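Local coordinates for protein A6 homolog (Fowlpox virus, PDB 6BR8), which binds phospholipids, acts in viral membrane assembly and probably plays an essential part in the transition from immature to mature virions, at residues L144-N155 and I218-I228. Numbering follows the deposited sequence.
With 6OU ([(2~{R})-1-[2-azanylethoxy(oxidanyl)phosphoryl]oxy-3-hexadecanoyloxy-propan-2-yl] (~{Z})-octadec-9-enoate), chain G.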
loop_
_atom_site.group_PDB
_atom_site.type_symbol
_atom_site.label_atom_id
_atom_site.label_comp_id
_atom_site.label_asym_id
_atom_site.label_seq_id
_atom_site.Cartn_x
_atom_site.Cartn_y
_atom_site.Cartn_z
ATOM N N LEU A 144 -11.435 6.148 3.434
ATOM C CA LEU A 144 -10.757 4.851 3.381
ATOM C C LEU A 144 -9.510 4.834 4.255
ATOM O O LEU A 144 -9.326 3.929 5.074
ATOM C CB LEU A 144 -10.373 4.504 1.949
ATOM C CG LEU A 144 -11.486 3.964 1.085
ATOM C CD1 LEU A 144 -10.823 3.454 -0.171
ATOM C CD2 LEU A 144 -12.199 2.848 1.849
ATOM N N SER A 145 -8.636 5.825 4.090
ATOM C CA SER A 145 -7.379 5.794 4.824
ATOM C C SER A 145 -7.620 6.013 6.306
ATOM O O SER A 145 -6.870 5.500 7.144
ATOM C CB SER A 145 -6.400 6.836 4.266
ATOM O OG SER A 145 -6.908 8.142 4.373
ATOM N N SER A 146 -8.674 6.751 6.646
ATOM C CA SER A 146 -9.080 6.849 8.037
ATOM C C SER A 146 -9.501 5.487 8.581
ATOM O O SER A 146 -9.229 5.161 9.740
ATOM C CB SER A 146 -10.208 7.861 8.170
ATOM O OG SER A 146 -10.837 7.732 9.419
ATOM N N ILE A 147 -10.151 4.671 7.756
ATOM C CA ILE A 147 -10.574 3.353 8.217
ATOM C C ILE A 147 -9.375 2.422 8.356
ATOM O O ILE A 147 -9.213 1.753 9.383
ATOM C CB ILE A 147 -11.628 2.765 7.272
ATOM C CG1 ILE A 147 -12.992 3.402 7.538
ATOM C CG2 ILE A 147 -11.717 1.264 7.460
ATOM C CD1 ILE A 147 -13.922 3.334 6.350
ATOM N N VAL A 148 -8.517 2.380 7.326
ATOM C CA VAL A 148 -7.361 1.485 7.320
ATOM C C VAL A 148 -6.494 1.733 8.543
ATOM O O VAL A 148 -6.131 0.797 9.269
ATOM C CB VAL A 148 -6.544 1.644 6.020
ATOM C CG1 VAL A 148 -5.203 0.940 6.129
ATOM C CG2 VAL A 148 -7.299 1.088 4.798
ATOM N N TYR A 149 -6.161 2.998 8.795
ATOM C CA TYR A 149 -5.305 3.333 9.924
ATOM C C TYR A 149 -6.007 3.074 11.243
ATOM O O TYR A 149 -5.378 2.617 12.207
ATOM C CB TYR A 149 -4.863 4.793 9.816
ATOM C CG TYR A 149 -4.264 5.421 11.060
ATOM C CD1 TYR A 149 -2.889 5.471 11.240
ATOM C CD2 TYR A 149 -5.069 6.017 12.028
ATOM C CE1 TYR A 149 -2.328 6.076 12.364
ATOM C CE2 TYR A 149 -4.519 6.619 13.156
ATOM C CZ TYR A 149 -3.152 6.656 13.320
ATOM O OH TYR A 149 -2.614 7.257 14.453
ATOM N N SER A 150 -7.301 3.370 11.315
ATOM C CA SER A 150 -8.005 3.117 12.560
ATOM C C SER A 150 -8.105 1.626 12.830
ATOM O O SER A 150 -7.883 1.177 13.960
ATOM C CB SER A 150 -9.390 3.750 12.533
ATOM O OG SER A 150 -10.124 3.310 13.657
ATOM N N GLU A 151 -8.422 0.842 11.805
ATOM C CA GLU A 151 -8.542 -0.590 12.013
ATOM C C GLU A 151 -7.198 -1.217 12.366
ATOM O O GLU A 151 -7.140 -2.080 13.240
ATOM C CB GLU A 151 -9.177 -1.234 10.782
ATOM C CG GLU A 151 -10.637 -0.803 10.612
ATOM C CD GLU A 151 -11.354 -0.716 11.949
ATOM O OE1 GLU A 151 -11.528 0.415 12.482
ATOM O OE2 GLU A 151 -11.719 -1.787 12.478
ATOM N N ILE A 152 -6.097 -0.778 11.744
ATOM C CA ILE A 152 -4.824 -1.419 12.061
ATOM C C ILE A 152 -4.430 -1.135 13.508
ATOM O O ILE A 152 -3.812 -1.978 14.176
ATOM C CB ILE A 152 -3.695 -1.018 11.082
ATOM C CG1 ILE A 152 -4.017 -1.328 9.610
ATOM C CG2 ILE A 152 -2.385 -1.714 11.460
ATOM N N LEU A 153 -4.778 0.041 14.024
ATOM C CA LEU A 153 -4.408 0.371 15.398
ATOM C C LEU A 153 -5.391 -0.123 16.451
ATOM O O LEU A 153 -4.993 -0.297 17.610
ATOM C CB LEU A 153 -4.252 1.883 15.578
ATOM C CG LEU A 153 -2.880 2.434 15.212
ATOM C CD1 LEU A 153 -3.035 3.864 14.842
ATOM C CD2 LEU A 153 -1.902 2.299 16.380
ATOM N N THR A 154 -6.659 -0.327 16.100
ATOM C CA THR A 154 -7.689 -0.533 17.107
ATOM C C THR A 154 -8.451 -1.850 16.956
ATOM O O THR A 154 -9.096 -2.285 17.916
ATOM C CB THR A 154 -8.697 0.639 17.091
ATOM O OG1 THR A 154 -9.527 0.580 15.921
ATOM C CG2 THR A 154 -7.971 2.001 17.103
ATOM N N ASN A 155 -8.400 -2.495 15.803
ATOM C CA ASN A 155 -9.176 -3.709 15.607
ATOM C C ASN A 155 -8.545 -4.866 16.385
ATOM O O ASN A 155 -7.372 -5.193 16.199
ATOM C CB ASN A 155 -9.269 -4.023 14.120
ATOM C CG ASN A 155 -10.327 -5.023 13.805
ATOM O OD1 ASN A 155 -10.373 -6.088 14.402
ATOM N ND2 ASN A 155 -11.218 -4.676 12.879
ATOM N N ILE A 218 -12.424 -10.756 8.899
ATOM C CA ILE A 218 -12.114 -9.463 9.501
ATOM C C ILE A 218 -12.309 -8.340 8.497
ATOM O O ILE A 218 -13.026 -7.369 8.761
ATOM C CB ILE A 218 -10.678 -9.461 10.043
ATOM C CG1 ILE A 218 -10.605 -10.213 11.371
ATOM C CG2 ILE A 218 -10.159 -8.034 10.150
ATOM C CD1 ILE A 218 -9.196 -10.372 11.864
ATOM N N VAL A 219 -11.649 -8.439 7.336
ATOM C CA VAL A 219 -11.746 -7.341 6.386
ATOM C C VAL A 219 -13.176 -7.189 5.865
ATOM O O VAL A 219 -13.671 -6.066 5.710
ATOM C CB VAL A 219 -10.714 -7.536 5.269
ATOM C CG1 VAL A 219 -10.771 -6.397 4.263
ATOM C CG2 VAL A 219 -9.331 -7.609 5.911
ATOM N N GLN A 220 -13.884 -8.299 5.645
ATOM C CA GLN A 220 -15.258 -8.187 5.177
ATOM C C GLN A 220 -16.132 -7.507 6.218
ATOM O O GLN A 220 -17.037 -6.737 5.869
ATOM C CB GLN A 220 -15.840 -9.562 4.836
ATOM C CG GLN A 220 -17.307 -9.466 4.336
ATOM C CD GLN A 220 -17.372 -8.944 2.914
ATOM O OE1 GLN A 220 -16.747 -9.500 2.020
ATOM N NE2 GLN A 220 -18.099 -7.852 2.704
ATOM N N CYS A 221 -15.915 -7.820 7.500
ATOM C CA CYS A 221 -16.694 -7.187 8.554
ATOM C C CYS A 221 -16.353 -5.722 8.700
ATOM O O CYS A 221 -17.178 -4.961 9.203
ATOM C CB CYS A 221 -16.484 -7.897 9.893
ATOM S SG CYS A 221 -17.333 -9.469 9.959
ATOM N N ILE A 222 -15.166 -5.310 8.266
ATOM C CA ILE A 222 -14.859 -3.890 8.230
ATOM C C ILE A 222 -15.644 -3.219 7.118
ATOM O O ILE A 222 -16.307 -2.198 7.337
ATOM C CB ILE A 222 -13.342 -3.665 8.066
ATOM C CG1 ILE A 222 -12.576 -4.175 9.304
ATOM C CG2 ILE A 222 -13.046 -2.179 7.814
ATOM C CD1 ILE A 222 -11.028 -4.100 9.147
ATOM N N THR A 223 -15.604 -3.797 5.910
ATOM C CA THR A 223 -16.321 -3.158 4.813
ATOM C C THR A 223 -17.811 -3.163 5.062
ATOM O O THR A 223 -18.488 -2.222 4.662
ATOM C CB THR A 223 -16.005 -3.807 3.455
ATOM O OG1 THR A 223 -16.666 -5.073 3.330
ATOM C CG2 THR A 223 -14.523 -3.991 3.299
ATOM N N ASP A 224 -18.343 -4.173 5.762
ATOM C CA ASP A 224 -19.769 -4.155 6.113
ATOM C C ASP A 224 -20.069 -3.084 7.155
ATOM O O ASP A 224 -21.069 -2.359 7.053
ATOM C CB ASP A 224 -20.225 -5.516 6.653
ATOM C CG ASP A 224 -20.262 -6.615 5.596
ATOM O OD1 ASP A 224 -20.016 -6.362 4.400
ATOM O OD2 ASP A 224 -20.529 -7.766 5.986
ATOM N N ASN A 225 -19.245 -3.002 8.201
ATOM C CA ASN A 225 -19.582 -2.126 9.319
ATOM C C ASN A 225 -19.370 -0.655 9.005
ATOM O O ASN A 225 -19.701 0.182 9.845
ATOM C CB ASN A 225 -18.798 -2.520 10.576
ATOM C CG ASN A 225 -19.098 -3.953 11.034
ATOM O OD1 ASN A 225 -20.184 -4.492 10.786
ATOM N ND2 ASN A 225 -18.140 -4.565 11.721
ATOM N N TYR A 226 -18.837 -0.324 7.828
ATOM C CA TYR A 226 -18.804 1.046 7.332
ATOM C C TYR A 226 -19.635 1.229 6.068
ATOM O O TYR A 226 -19.621 2.321 5.490
ATOM C CB TYR A 226 -17.369 1.486 7.061
ATOM C CG TYR A 226 -16.570 1.798 8.295
ATOM C CD1 TYR A 226 -16.917 2.865 9.127
ATOM C CD2 TYR A 226 -15.455 1.046 8.618
ATOM C CE1 TYR A 226 -16.163 3.154 10.253
ATOM C CE2 TYR A 226 -14.700 1.325 9.730
ATOM C CZ TYR A 226 -15.045 2.370 10.541
ATOM O OH TYR A 226 -14.250 2.596 11.639
ATOM N N ASN A 227 -20.367 0.201 5.648
ATOM C CA ASN A 227 -21.210 0.206 4.450
ATOM C C ASN A 227 -20.428 0.790 3.284
ATOM O O ASN A 227 -20.750 1.836 2.726
ATOM C CB ASN A 227 -22.539 0.936 4.686
ATOM N N ILE A 228 -19.350 0.087 2.957
ATOM C CA ILE A 228 -18.526 0.433 1.807
ATOM C C ILE A 228 -19.081 -0.270 0.580
ATOM O O ILE A 228 -19.102 -1.504 0.511
ATOM C CB ILE A 228 -17.061 0.043 2.042
ATOM C CG1 ILE A 228 -16.519 0.658 3.327
ATOM C CG2 ILE A 228 -16.216 0.431 0.847
ATOM C CD1 ILE A 228 -14.990 0.518 3.461
HETATM C C01 6OU G . 4.440 8.987 -2.528
HETATM C C02 6OU G . 3.750 9.279 -1.200
HETATM C C03 6OU G . 4.584 10.171 -0.285
HETATM C C04 6OU G . 3.814 10.607 0.960
HETATM C C05 6OU G . 4.385 9.989 2.233
HETATM C C06 6OU G . 3.909 10.698 3.498
HETATM C C07 6OU G . 2.774 9.950 4.191
HETATM C C08 6OU G . 2.203 10.732 5.367
HETATM C C09 6OU G . 1.189 9.943 6.188
HETATM C C10 6OU G . 0.003 10.832 6.561
HETATM C C11 6OU G . -0.609 10.530 7.927
HETATM C C12 6OU G . 0.276 9.729 8.881
HETATM C C13 6OU G . -0.380 9.557 10.253
HETATM C C14 6OU G . -1.470 10.603 10.500
HETATM C C15 6OU G . -2.772 10.013 11.039
HETATM C C16 6OU G . -3.695 9.429 9.963
HETATM O O17 6OU G . -3.385 9.425 8.815
HETATM O O18 6OU G . -4.923 8.878 10.335
HETATM C C19 6OU G . -5.941 9.126 9.413
HETATM C C20 6OU G . -6.562 10.467 9.797
HETATM C C21 6OU G . -7.941 10.223 10.406
HETATM O O22 6OU G . -7.708 9.429 11.532
HETATM P P23 6OU G . -8.118 10.017 13.018
HETATM O O24 6OU G . -8.520 8.861 13.910
HETATM O O25 6OU G . -9.283 10.971 12.852
HETATM O O26 6OU G . -6.862 10.828 13.729
HETATM C C27 6OU G . -5.543 10.693 13.269
HETATM C C28 6OU G . -4.609 11.187 14.374
HETATM N N29 6OU G . -3.221 11.072 13.973
HETATM O O30 6OU G . -6.600 11.379 8.721
HETATM C C31 6OU G . -7.112 10.975 7.476
HETATM O O32 6OU G . -8.280 10.973 7.289
HETATM C C33 6OU G . -6.179 10.577 6.329
HETATM C C34 6OU G . -6.120 11.647 5.242
HETATM C C35 6OU G . -4.989 11.426 4.242
HETATM C C36 6OU G . -4.337 12.741 3.836
HETATM C C37 6OU G . -3.445 12.589 2.610
HETATM C C38 6OU G . -1.960 12.701 2.944
HETATM C C39 6OU G . -1.158 13.046 1.691
HETATM C C40 6OU G . -0.664 11.814 0.932
HETATM C C41 6OU G . -1.021 11.829 -0.337
#
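Ile-147 lies over one face of the Tyr-226 ring, a CH-pi contact in which CG1 stands 3.6 Å from the Tyr-226 ring centroid and 19° off the ring normal. It joins helix 134-154 to the Schellman motif that closes helix 212-225 in this mainly helical, lipid-binding C-terminal part of the A6 protein. Asn-227, with positive phi, is the C-prime residue, and the motif's bonds run from Ile-228 N to Thr-223 O and from Asn-227 N to Asp-224 O. CG1 of Ile-147, beside the backbone N (chi1 -78°), covers the ring face together with CD1, whereas CG2, anti to that N, touches both Tyr-226 CE2 and Ile-222 CG2, each at 3.7 Å. At one end of the contact, Leu-144 CD2 meets Ile-228 CD1 at 4.0 Å; Leu-144 and Ile-147 also touch Ile-103 of strand 101-103, the antiparallel partner of strand 228-230. Farther along the helix, the aliphatic CG of Glu-151 packs against Ile-222 CD1 at 3.6 Å. A bend at chi2 (-39°) then turns the carboxylate so that OE1 faces the Tyr-226 ring edge and OE2 faces Asn-155. No hydrogen bond crosses between the segments: Glu-151 OE1 stops 3.6 Å from Tyr-226 OH. Two distinct phospholipid sites border the pair. Ile-222 helps line one 6OU pocket, while Ser-145, Ser-146 and Tyr-149 adjoin a second 6OU molecule, whose ester O18 lies over one face of the Tyr-149 ring, 3.3 Å from Tyr-149 CD2. The opposite face of that ring carries Leu-153 CD1. Asn-155 is the N-cap of helix 156-170, and its OD1 makes weak bonds to Arg-157 N and Leu-158 N. Its ND2 rests against Ile-222 CD1 and donates to Glu-151 OE2 at 3.0 Å, meeting that oxygen on its anti side.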